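Local coordinates for protein 3-hydroxyisobutyrate dehydrogenase (Thermus thermophilus, PDB 2CVZ) that probably oxidises 3-hydroxyisobutyrate to methylmalonate semialdehyde in valine catabolism, using an NADP cofactor held between a Rossmann-type domain and a helical domain, at residues C[231-236]-C[259-264]; C[224-229]-C[270-275]; C[164-169]-C[236-241]. One frame throughout, in Å; residues are numbered along the deposited sequence.

Interaction 1 of 3, residues C[231-236]-C[259-264]; sequences LLVKDL and VYEMAK. With NDP (NADPH dihydro-nicotinamide-adenine-dinucleotide phosphate), chain G.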
loop_
_atom_site.group_PDB
_atom_site.type_symbol
_atom_site.label_atom_id
_atom_site.label_comp_id
_atom_site.label_asym_id
_atom_site.label_seq_id
_atom_site.Cartn_x
_atom_site.Cartn_y
_atom_site.Cartn_z
ATOM N N LEU C 231 11.890 18.821 -0.492
ATOM C CA LEU C 231 12.116 18.904 0.943
ATOM C C LEU C 231 11.111 18.035 1.700
ATOM O O LEU C 231 11.454 17.414 2.709
ATOM C CB LEU C 231 12.015 20.359 1.411
ATOM C CG LEU C 231 13.148 21.277 0.939
ATOM C CD1 LEU C 231 12.869 22.712 1.382
ATOM C CD2 LEU C 231 14.471 20.790 1.513
ATOM N N LEU C 232 9.874 17.986 1.220
ATOM C CA LEU C 232 8.867 17.167 1.887
ATOM C C LEU C 232 9.264 15.701 1.770
ATOM O O LEU C 232 9.084 14.928 2.704
ATOM C CB LEU C 232 7.478 17.380 1.279
ATOM C CG LEU C 232 6.373 16.522 1.916
ATOM C CD1 LEU C 232 6.345 16.751 3.428
ATOM C CD2 LEU C 232 5.023 16.864 1.307
ATOM N N VAL C 233 9.804 15.313 0.620
ATOM C CA VAL C 233 10.229 13.929 0.451
ATOM C C VAL C 233 11.384 13.672 1.418
ATOM O O VAL C 233 11.460 12.614 2.043
ATOM C CB VAL C 233 10.672 13.651 -1.002
ATOM C CG1 VAL C 233 11.278 12.255 -1.109
ATOM C CG2 VAL C 233 9.472 13.762 -1.933
ATOM N N LYS C 234 12.273 14.651 1.554
ATOM C CA LYS C 234 13.402 14.520 2.468
ATOM C C LYS C 234 12.870 14.309 3.887
ATOM O O LYS C 234 13.384 13.470 4.630
ATOM C CB LYS C 234 14.285 15.772 2.400
ATOM C CG LYS C 234 15.373 15.866 3.475
ATOM C CD LYS C 234 14.890 16.617 4.717
ATOM C CE LYS C 234 14.602 18.085 4.411
ATOM N NZ LYS C 234 14.138 18.830 5.618
ATOM N N ASP C 235 11.835 15.063 4.254
ATOM C CA ASP C 235 11.232 14.935 5.581
ATOM C C ASP C 235 10.636 13.544 5.763
ATOM O O ASP C 235 10.794 12.926 6.817
ATOM C CB ASP C 235 10.123 15.971 5.789
ATOM C CG ASP C 235 10.645 17.388 5.811
ATOM O OD1 ASP C 235 11.807 17.588 6.218
ATOM O OD2 ASP C 235 9.879 18.305 5.441
ATOM N N LEU C 236 9.932 13.060 4.742
ATOM C CA LEU C 236 9.338 11.730 4.813
ATOM C C LEU C 236 10.455 10.706 5.001
ATOM O O LEU C 236 10.276 9.695 5.680
ATOM C CB LEU C 236 8.536 11.435 3.538
ATOM C CG LEU C 236 7.204 12.197 3.434
ATOM C CD1 LEU C 236 6.623 12.089 2.032
ATOM C CD2 LEU C 236 6.233 11.639 4.460
ATOM N N VAL C 259 4.690 7.210 -2.562
ATOM C CA VAL C 259 3.869 7.982 -3.491
ATOM C C VAL C 259 4.420 9.393 -3.696
ATOM O O VAL C 259 4.390 9.915 -4.813
ATOM C CB VAL C 259 2.376 8.045 -3.047
ATOM C CG1 VAL C 259 1.818 6.628 -2.921
ATOM C CG2 VAL C 259 2.228 8.812 -1.742
ATOM N N TYR C 260 4.933 10.018 -2.639
ATOM C CA TYR C 260 5.500 11.353 -2.804
ATOM C C TYR C 260 6.804 11.281 -3.587
ATOM O O TYR C 260 7.181 12.241 -4.257
ATOM C CB TYR C 260 5.711 12.035 -1.446
ATOM C CG TYR C 260 4.460 12.737 -0.962
ATOM C CD1 TYR C 260 4.170 14.045 -1.361
ATOM C CD2 TYR C 260 3.534 12.076 -0.157
ATOM C CE1 TYR C 260 2.987 14.673 -0.972
ATOM C CE2 TYR C 260 2.347 12.693 0.236
ATOM C CZ TYR C 260 2.083 13.991 -0.176
ATOM O OH TYR C 260 0.914 14.596 0.209
ATOM N N GLU C 261 7.500 10.146 -3.507
ATOM C CA GLU C 261 8.732 9.989 -4.275
ATOM C C GLU C 261 8.330 9.991 -5.748
ATOM O O GLU C 261 9.012 10.582 -6.585
ATOM C CB GLU C 261 9.436 8.671 -3.943
ATOM C CG GLU C 261 10.733 8.460 -4.740
ATOM C CD GLU C 261 11.868 9.373 -4.293
ATOM O OE1 GLU C 261 12.616 9.869 -5.160
ATOM O OE2 GLU C 261 12.026 9.584 -3.073
HETATM N N MSE C 262 7.219 9.326 -6.054
HETATM C CA MSE C 262 6.708 9.266 -7.423
HETATM C C MSE C 262 6.425 10.679 -7.910
HETATM O O MSE C 262 6.795 11.057 -9.022
HETATM C CB MSE C 262 5.403 8.474 -7.488
HETATM C CG MSE C 262 5.503 7.018 -7.091
HETATM SE SE MSE C 262 3.746 6.236 -7.120
HETATM C CE MSE C 262 4.189 4.497 -6.355
ATOM N N ALA C 263 5.741 11.453 -7.076
ATOM C CA ALA C 263 5.417 12.824 -7.440
ATOM C C ALA C 263 6.698 13.608 -7.714
ATOM O O ALA C 263 6.785 14.342 -8.699
ATOM C CB ALA C 263 4.613 13.486 -6.323
ATOM N N LYS C 264 7.694 13.440 -6.850
ATOM C CA LYS C 264 8.960 14.145 -6.998
ATOM C C LYS C 264 9.657 13.777 -8.303
ATOM O O LYS C 264 10.224 14.634 -8.978
ATOM C CB LYS C 264 9.886 13.826 -5.819
ATOM C CG LYS C 264 11.266 14.463 -5.925
ATOM C CD LYS C 264 12.215 13.888 -4.885
ATOM C CE LYS C 264 13.627 14.410 -5.078
ATOM N NZ LYS C 264 14.597 13.745 -4.158
HETATM P PA NDP G . 14.887 27.242 0.747
HETATM O O1A NDP G . 14.015 28.350 0.458
HETATM O O2A NDP G . 15.284 26.211 -0.275
HETATM O O5B NDP G . 16.233 27.904 1.402
HETATM C C5B NDP G . 17.335 27.063 1.765
HETATM C C4B NDP G . 18.354 28.043 2.329
HETATM O O4B NDP G . 19.520 27.244 2.670
HETATM C C3B NDP G . 18.813 29.149 1.435
HETATM O O3B NDP G . 19.047 30.338 2.235
HETATM C C2B NDP G . 20.092 28.672 0.863
HETATM O O2B NDP G . 21.000 29.635 0.322
HETATM C C1B NDP G . 20.615 27.845 1.996
HETATM N N9A NDP G . 21.583 26.807 1.545
HETATM C C8A NDP G . 21.359 25.704 0.688
HETATM N N7A NDP G . 22.465 25.003 0.526
HETATM C C5A NDP G . 23.431 25.627 1.266
HETATM C C6A NDP G . 24.801 25.379 1.508
HETATM N N6A NDP G . 25.404 24.331 0.945
HETATM N N1A NDP G . 25.497 26.215 2.318
HETATM C C2A NDP G . 24.881 27.278 2.886
HETATM N N3A NDP G . 23.594 27.600 2.723
HETATM C C4A NDP G . 22.913 26.726 1.892
HETATM O O3 NDP G . 14.363 26.442 1.996
HETATM P PN NDP G . 13.138 26.542 3.016
HETATM O O1N NDP G . 11.913 26.403 2.222
HETATM O O2N NDP G . 13.417 27.802 3.781
HETATM O O5D NDP G . 13.462 25.311 3.980
HETATM C C5D NDP G . 14.636 25.293 4.857
HETATM C C4D NDP G . 14.353 24.242 5.973
HETATM O O4D NDP G . 13.097 24.569 6.562
HETATM C C3D NDP G . 14.177 22.830 5.405
HETATM O O3D NDP G . 14.788 21.888 6.299
HETATM C C2D NDP G . 12.686 22.664 5.266
HETATM O O2D NDP G . 12.364 21.286 5.188
HETATM C C1D NDP G . 12.258 23.411 6.598
HETATM N N1N NDP G . 10.841 23.890 6.620
HETATM C C2N NDP G . 10.309 24.480 5.439
HETATM C C3N NDP G . 8.933 24.944 5.516
HETATM C C7N NDP G . 8.305 25.575 4.350
HETATM O O7N NDP G . 7.070 25.702 4.224
HETATM N N7N NDP G . 9.067 26.065 3.353
HETATM C C4N NDP G . 8.230 24.785 6.718
HETATM C C5N NDP G . 8.767 24.214 7.836
HETATM C C6N NDP G . 10.072 23.767 7.790
HETATM P P2B NDP G . 20.850 30.281 -1.083
HETATM O O1X NDP G . 22.239 30.652 -1.418
HETATM O O2X NDP G . 19.931 31.446 -0.974
HETATM O O3X NDP G . 20.298 29.250 -2.067
#
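Val233 and Tyr260 mark where the helical segments 231-236 and 259-264 come nearest, their axes 9.6 Å apart and running nearly antiparallel at 154°. The pair belongs to the all-helical C-terminal domain of the 3-hydroxyisobutyrate dehydrogenase fold, and it illustrates how one helix can serve a hydrophobic core on one flank and a cofactor on another. On the core flank, Leu236 lays CD1 against the root of the tyrosine, 3.6 Å from Tyr260 CB, the two side chains crossing at about a right angle. Farther out along the same ring, Leu232 CD2 lies 3.8 Å from Tyr260 CE1. Both leucines lie on the same side of the ring plane, and the phenol reaches on to helix 160-188, where its OH is hydrogen-bonded to Ala173 O. Val233 fills the middle of the interface with both of its methyls: Val233 CG2 sits 3.6 Å from Tyr260 O and also touches Lys264 CB, while CG1 faces Glu261 OE2. That carboxylate is held by salt bridges to Arg257 and Arg265 of its own helix, which probably balance its charge beside the apolar valine. Lys264, with its chain extended, adds aliphatic cover over Val233 at the border. On the cofactor flank, Leu231 CD1 packs against the NADPH ribose, and Lys234, bent at chi2 and chi3 (-92° and -66°), swings its amine back to Asp235. A salt bridge of 2.7 Å joins Lys234 NZ to the syn side of Asp235 OD1. Lys234 NZ also donates to both ribose hydroxyl oxygens, NDP O2D at 3.1 Å and NDP O3D at 3.2 Å.

Interaction 2 of 3, residues C[224-229]-C[270-275]; sequences PKTFAL and DADHVE. With NDP (NADPH dihydro-nicotinamide-adenine-dinucleotide phosphate), chain G.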
loop_
_atom_site.group_PDB
_atom_site.type_symbol
_atom_site.label_atom_id
_atom_site.label_comp_id
_atom_site.label_asym_id
_atom_site.label_seq_id
_atom_site.Cartn_x
_atom_site.Cartn_y
_atom_site.Cartn_z
ATOM N N PRO C 224 0.921 28.171 -5.479
ATOM C CA PRO C 224 2.063 29.014 -5.124
ATOM C C PRO C 224 3.212 28.159 -4.604
ATOM O O PRO C 224 2.994 27.080 -4.050
ATOM C CB PRO C 224 1.487 29.940 -4.054
ATOM C CG PRO C 224 0.454 29.080 -3.390
ATOM C CD PRO C 224 -0.218 28.421 -4.578
ATOM N N LYS C 225 4.434 28.639 -4.794
ATOM C CA LYS C 225 5.617 27.915 -4.341
ATOM C C LYS C 225 6.045 28.422 -2.967
ATOM O O LYS C 225 6.514 29.551 -2.841
ATOM C CB LYS C 225 6.756 28.106 -5.349
ATOM C CG LYS C 225 8.092 27.536 -4.906
ATOM C CD LYS C 225 8.013 26.032 -4.700
ATOM C CE LYS C 225 9.359 25.467 -4.273
ATOM N NZ LYS C 225 10.432 25.764 -5.263
ATOM N N THR C 226 5.871 27.597 -1.935
ATOM C CA THR C 226 6.257 27.995 -0.582
ATOM C C THR C 226 7.089 26.935 0.137
ATOM O O THR C 226 7.884 27.259 1.015
ATOM C CB THR C 226 5.021 28.319 0.303
ATOM O OG1 THR C 226 4.336 27.107 0.644
ATOM C CG2 THR C 226 4.061 29.247 -0.436
ATOM N N PHE C 227 6.913 25.673 -0.242
ATOM C CA PHE C 227 7.646 24.565 0.380
ATOM C C PHE C 227 7.934 23.503 -0.681
ATOM O O PHE C 227 7.030 22.798 -1.120
ATOM C CB PHE C 227 6.806 23.978 1.519
ATOM C CG PHE C 227 7.427 22.789 2.199
ATOM C CD1 PHE C 227 8.784 22.766 2.505
ATOM C CD2 PHE C 227 6.639 21.705 2.573
ATOM C CE1 PHE C 227 9.347 21.682 3.177
ATOM C CE2 PHE C 227 7.194 20.616 3.246
ATOM C CZ PHE C 227 8.551 20.608 3.547
ATOM N N ALA C 228 9.197 23.396 -1.081
ATOM C CA ALA C 228 9.615 22.453 -2.115
ATOM C C ALA C 228 9.223 20.993 -1.877
ATOM O O ALA C 228 9.399 20.456 -0.782
ATOM C CB ALA C 228 11.129 22.554 -2.324
ATOM N N LEU C 229 8.701 20.361 -2.925
ATOM C CA LEU C 229 8.296 18.961 -2.874
ATOM C C LEU C 229 9.498 18.103 -2.475
ATOM O O LEU C 229 9.365 17.132 -1.729
ATOM C CB LEU C 229 7.766 18.527 -4.248
ATOM C CG LEU C 229 7.402 17.057 -4.477
ATOM C CD1 LEU C 229 6.385 16.607 -3.437
ATOM C CD2 LEU C 229 6.842 16.885 -5.892
ATOM N N ASP C 270 11.716 20.844 -7.219
ATOM C CA ASP C 270 11.423 22.257 -7.001
ATOM C C ASP C 270 9.960 22.672 -7.141
ATOM O O ASP C 270 9.620 23.848 -6.969
ATOM C CB ASP C 270 12.309 23.113 -7.906
ATOM C CG ASP C 270 13.773 23.019 -7.524
ATOM O OD1 ASP C 270 14.096 23.284 -6.342
ATOM O OD2 ASP C 270 14.599 22.680 -8.395
ATOM N N ALA C 271 9.092 21.718 -7.454
ATOM C CA ALA C 271 7.671 22.019 -7.550
ATOM C C ALA C 271 7.229 22.213 -6.100
ATOM O O ALA C 271 7.948 21.818 -5.184
ATOM C CB ALA C 271 6.929 20.852 -8.171
ATOM N N ASP C 272 6.071 22.826 -5.877
ATOM C CA ASP C 272 5.599 23.012 -4.509
ATOM C C ASP C 272 5.073 21.670 -4.015
ATOM O O ASP C 272 4.573 20.869 -4.809
ATOM C CB ASP C 272 4.477 24.050 -4.446
ATOM C CG ASP C 272 3.992 24.284 -3.028
ATOM O OD1 ASP C 272 4.765 24.844 -2.224
ATOM O OD2 ASP C 272 2.846 23.899 -2.716
ATOM N N HIS C 273 5.179 21.423 -2.714
ATOM C CA HIS C 273 4.716 20.153 -2.162
ATOM C C HIS C 273 3.261 19.849 -2.505
ATOM O O HIS C 273 2.901 18.695 -2.751
ATOM C CB HIS C 273 4.920 20.110 -0.637
ATOM C CG HIS C 273 4.119 21.124 0.124
ATOM N ND1 HIS C 273 3.395 20.801 1.253
ATOM C CD2 HIS C 273 3.958 22.456 -0.057
ATOM C CE1 HIS C 273 2.824 21.892 1.734
ATOM N NE2 HIS C 273 3.150 22.910 0.959
ATOM N N VAL C 274 2.421 20.878 -2.534
ATOM C CA VAL C 274 1.012 20.676 -2.845
ATOM C C VAL C 274 0.807 20.279 -4.306
ATOM O O VAL C 274 -0.220 19.705 -4.665
ATOM C CB VAL C 274 0.190 21.941 -2.519
ATOM C CG1 VAL C 274 -1.274 21.734 -2.885
ATOM C CG2 VAL C 274 0.318 22.259 -1.033
ATOM N N GLU C 275 1.789 20.572 -5.151
ATOM C CA GLU C 275 1.683 20.208 -6.561
ATOM C C GLU C 275 1.725 18.694 -6.739
ATOM O O GLU C 275 1.509 18.181 -7.837
ATOM C CB GLU C 275 2.797 20.873 -7.375
ATOM C CG GLU C 275 2.497 22.331 -7.697
ATOM C CD GLU C 275 3.518 22.955 -8.622
ATOM O OE1 GLU C 275 4.529 23.489 -8.124
ATOM O OE2 GLU C 275 3.308 22.903 -9.852
HETATM P PA NDP G . 14.887 27.242 0.747
HETATM O O1A NDP G . 14.015 28.350 0.458
HETATM O O2A NDP G . 15.284 26.211 -0.275
HETATM O O5B NDP G . 16.233 27.904 1.402
HETATM C C5B NDP G . 17.335 27.063 1.765
HETATM C C4B NDP G . 18.354 28.043 2.329
HETATM O O4B NDP G . 19.520 27.244 2.670
HETATM C C3B NDP G . 18.813 29.149 1.435
HETATM O O3B NDP G . 19.047 30.338 2.235
HETATM C C2B NDP G . 20.092 28.672 0.863
HETATM O O2B NDP G . 21.000 29.635 0.322
HETATM C C1B NDP G . 20.615 27.845 1.996
HETATM N N9A NDP G . 21.583 26.807 1.545
HETATM C C8A NDP G . 21.359 25.704 0.688
HETATM N N7A NDP G . 22.465 25.003 0.526
HETATM C C5A NDP G . 23.431 25.627 1.266
HETATM C C6A NDP G . 24.801 25.379 1.508
HETATM N N6A NDP G . 25.404 24.331 0.945
HETATM N N1A NDP G . 25.497 26.215 2.318
HETATM C C2A NDP G . 24.881 27.278 2.886
HETATM N N3A NDP G . 23.594 27.600 2.723
HETATM C C4A NDP G . 22.913 26.726 1.892
HETATM O O3 NDP G . 14.363 26.442 1.996
HETATM P PN NDP G . 13.138 26.542 3.016
HETATM O O1N NDP G . 11.913 26.403 2.222
HETATM O O2N NDP G . 13.417 27.802 3.781
HETATM O O5D NDP G . 13.462 25.311 3.980
HETATM C C5D NDP G . 14.636 25.293 4.857
HETATM C C4D NDP G . 14.353 24.242 5.973
HETATM O O4D NDP G . 13.097 24.569 6.562
HETATM C C3D NDP G . 14.177 22.830 5.405
HETATM O O3D NDP G . 14.788 21.888 6.299
HETATM C C2D NDP G . 12.686 22.664 5.266
HETATM O O2D NDP G . 12.364 21.286 5.188
HETATM C C1D NDP G . 12.258 23.411 6.598
HETATM N N1N NDP G . 10.841 23.890 6.620
HETATM C C2N NDP G . 10.309 24.480 5.439
HETATM C C3N NDP G . 8.933 24.944 5.516
HETATM C C7N NDP G . 8.305 25.575 4.350
HETATM O O7N NDP G . 7.070 25.702 4.224
HETATM N N7N NDP G . 9.067 26.065 3.353
HETATM C C4N NDP G . 8.230 24.785 6.718
HETATM C C5N NDP G . 8.767 24.214 7.836
HETATM C C6N NDP G . 10.072 23.767 7.790
HETATM P P2B NDP G . 20.850 30.281 -1.083
HETATM O O1X NDP G . 22.239 30.652 -1.418
HETATM O O2X NDP G . 19.931 31.446 -0.974
HETATM O O3X NDP G . 20.298 29.250 -2.067
HETATM O O HOH W 1 1.122 25.095 -4.300
HETATM O O HOH W 2 12.886 24.935 -4.421
#
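Phe227 and His273 sit at the heart of a loop-to-loop contact in the helical domain, where Ala228 and Asp272 form a single beta bridge just ahead of helix 229-243. The inner part is tight. His273 N donates to Phe227 O (2.8 Å) and Leu229 N to Ala271 O (2.8 Å), while the phenyl edge meets the imidazole face in a T-shaped stack, planes at 65°, with Phe227 CD2 over the centre of the His273 ring. Asp272 OD1 takes two amides, Thr226 N from above the carboxylate plane and Phe227 N nearly along the C-O axis, both at 3.0 Å; OD2 closes an Asx turn with Val274 N and pairs with Arg217. Replacing this aspartate by alanine removes the carboxylate, and the turn at Thr226 and Phe227 is then likely to be less firmly held, its two amides lacking their acceptor and Arg217 this counter-charge. At the border of the tight part a water bridges Pro224 O and Asp272 OD2. The outer side is looser: exposed Lys225 reaches Asp270 O with NZ (2.7 Å), and a second water joins Lys225 NZ to Asp270 OD1. Facing the cofactor, Phe227 packs against the nicotinamide carboxamide, whose N7N donates almost straight (177°) to Thr226 O at 2.9 Å.

Interaction 3 of 3, residues C[164-169]-C[236-241]; sequences VKAINN and LGIAMG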
loop_
_atom_site.group_PDB
_atom_site.type_symbol
_atom_site.label_atom_id
_atom_site.label_comp_id
_atom_site.label_asym_id
_atom_site.label_seq_id
_atom_site.Cartn_x
_atom_site.Cartn_y
_atom_site.Cartn_z
ATOM N N VAL C 164 9.814 14.717 16.009
ATOM C CA VAL C 164 8.417 15.134 16.019
ATOM C C VAL C 164 8.077 15.880 14.733
ATOM O O VAL C 164 6.980 15.733 14.190
ATOM C CB VAL C 164 8.110 16.041 17.233
ATOM C CG1 VAL C 164 6.695 16.587 17.134
ATOM C CG2 VAL C 164 8.275 15.249 18.519
ATOM N N LYS C 165 9.020 16.678 14.245
ATOM C CA LYS C 165 8.803 17.432 13.016
ATOM C C LYS C 165 8.604 16.478 11.844
ATOM O O LYS C 165 7.701 16.662 11.034
ATOM C CB LYS C 165 9.990 18.361 12.731
ATOM C CG LYS C 165 9.937 19.067 11.368
ATOM C CD LYS C 165 8.672 19.913 11.189
ATOM C CE LYS C 165 8.653 20.597 9.824
ATOM N NZ LYS C 165 7.376 21.328 9.565
ATOM N N ALA C 166 9.451 15.458 11.763
ATOM C CA ALA C 166 9.362 14.483 10.683
ATOM C C ALA C 166 8.015 13.773 10.694
ATOM O O ALA C 166 7.384 13.604 9.651
ATOM C CB ALA C 166 10.499 13.463 10.793
ATOM N N ILE C 167 7.570 13.353 11.872
ATOM C CA ILE C 167 6.289 12.673 11.967
ATOM C C ILE C 167 5.157 13.631 11.609
ATOM O O ILE C 167 4.209 13.253 10.928
ATOM C CB ILE C 167 6.075 12.086 13.382
ATOM C CG1 ILE C 167 7.060 10.937 13.609
ATOM C CG2 ILE C 167 4.650 11.581 13.535
ATOM C CD1 ILE C 167 6.967 9.834 12.558
ATOM N N ASN C 168 5.255 14.878 12.061
ATOM C CA ASN C 168 4.223 15.859 11.743
ATOM C C ASN C 168 4.079 15.996 10.227
ATOM O O ASN C 168 2.968 15.999 9.696
ATOM C CB ASN C 168 4.570 17.227 12.334
ATOM C CG ASN C 168 3.657 18.325 11.820
ATOM O OD1 ASN C 168 2.500 18.434 12.230
ATOM N ND2 ASN C 168 4.171 19.137 10.896
ATOM N N ASN C 169 5.202 16.113 9.528
ATOM C CA ASN C 169 5.150 16.254 8.079
ATOM C C ASN C 169 4.695 14.976 7.392
ATOM O O ASN C 169 4.134 15.023 6.301
ATOM C CB ASN C 169 6.500 16.727 7.544
ATOM C CG ASN C 169 6.645 18.239 7.617
ATOM O OD1 ASN C 169 6.198 18.870 8.581
ATOM N ND2 ASN C 169 7.270 18.826 6.608
ATOM N N LEU C 236 9.932 13.060 4.742
ATOM C CA LEU C 236 9.338 11.730 4.813
ATOM C C LEU C 236 10.455 10.706 5.001
ATOM O O LEU C 236 10.276 9.695 5.680
ATOM C CB LEU C 236 8.536 11.435 3.538
ATOM C CG LEU C 236 7.204 12.197 3.434
ATOM C CD1 LEU C 236 6.623 12.089 2.032
ATOM C CD2 LEU C 236 6.233 11.639 4.460
ATOM N N GLY C 237 11.613 10.985 4.407
ATOM C CA GLY C 237 12.747 10.089 4.545
ATOM C C GLY C 237 13.182 10.023 5.999
ATOM O O GLY C 237 13.514 8.956 6.517
ATOM N N ILE C 238 13.175 11.173 6.662
ATOM C CA ILE C 238 13.556 11.243 8.068
ATOM C C ILE C 238 12.495 10.533 8.907
ATOM O O ILE C 238 12.813 9.859 9.892
ATOM C CB ILE C 238 13.687 12.714 8.536
ATOM C CG1 ILE C 238 14.789 13.411 7.735
ATOM C CG2 ILE C 238 14.007 12.767 10.031
ATOM C CD1 ILE C 238 14.915 14.901 8.016
ATOM N N ALA C 239 11.235 10.680 8.510
ATOM C CA ALA C 239 10.142 10.033 9.226
ATOM C C ALA C 239 10.288 8.509 9.163
ATOM O O ALA C 239 9.971 7.811 10.127
ATOM C CB ALA C 239 8.806 10.455 8.638
HETATM N N MSE C 240 10.760 7.995 8.030
HETATM C CA MSE C 240 10.952 6.554 7.884
HETATM C C MSE C 240 12.026 6.098 8.875
HETATM O O MSE C 240 11.982 4.981 9.389
HETATM C CB MSE C 240 11.387 6.204 6.454
HETATM C CG MSE C 240 10.385 6.594 5.361
HETATM SE SE MSE C 240 8.590 5.911 5.647
HETATM C CE MSE C 240 7.808 7.497 6.449
ATOM N N GLY C 241 12.993 6.973 9.133
ATOM C CA GLY C 241 14.055 6.657 10.070
ATOM C C GLY C 241 13.497 6.578 11.477
ATOM O O GLY C 241 13.968 5.800 12.301
#
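Ala166 and Ala239 bring the helical segments 164-169 and 236-241 to an axial distance of 8.0 Å, their N-to-C directions 116° apart. Both helices, 160-188 and 229-243, belong to the helical C-terminal domain of the 3-hydroxyisobutyrate dehydrogenase fold. The case shows what small residues permit at a helix crossing: here CA atoms of the two alanines stand only 4.7 Å from each other. Apolar contacts do most of the work. Ala166 CB meets Ile238 CG2 at 3.7 Å; with CG1 set beside the isoleucine's backbone N (chi1 -62°), CG2 is the branch that faces the alanine. The same alanine methyl, Ala166 CB, faces Ala239 CB at 4.1 Å. Ile167 CD1 adds a longer contact to Ala239 CB, 4.4 Å. Methyl-to-backbone packing is the second kind: Ala239 CB rests on the carbonyl of Ala166, 3.6 Å from Ala166 O, and Leu236 CD2 approaches Asn169 O more distantly. Polar interactions, by contrast, run along helix 160-188. Asn169 OD1 accepts from Lys165 NZ at 2.9 Å, the donor tilted from the carbonyl plane, and from Asn168 ND2 at 3.1 Å, which lies in that plane. Lys165 NZ has another acceptor in Val116 O of the strand 110-117, and Lys165 also touches NADPH; Asn168 turns its amide to Ser204 and Gly205 of a neighbouring subunit. Two donors on one oxygen should fix how the Asn169 amide is turned. The division is clear: apolar side chains packed on one another and on backbone carbonyls join the helices, which leaves the lysine and asparagines to serve the cofactor side and the subunit interface.

How the interactions relate
From the N terminus the chain completes its Rossmann-type domain before entering helix 160-188, which supplies 164-169, the first half of interaction 3. That contact closes a loop when helix 229-243 returns 236-241 to it. In between lies 224-229, the first half of interaction 2. Interaction 1 closes the short loop from helix 229-243 to 259-264 on helix 251-267, and interaction 2 closes last, at 270-275. Interaction 1 is thus nested inside interaction 2, whereas interaction 3 crosses both. Interactions 1 and 3 share helix 229-243 and its Leu236. Phe227 of interaction 2 packs on Leu232 and Asp235 of interaction 1 and on Asn169 of interaction 3, tying the cofactor-facing loop to both helix pairs.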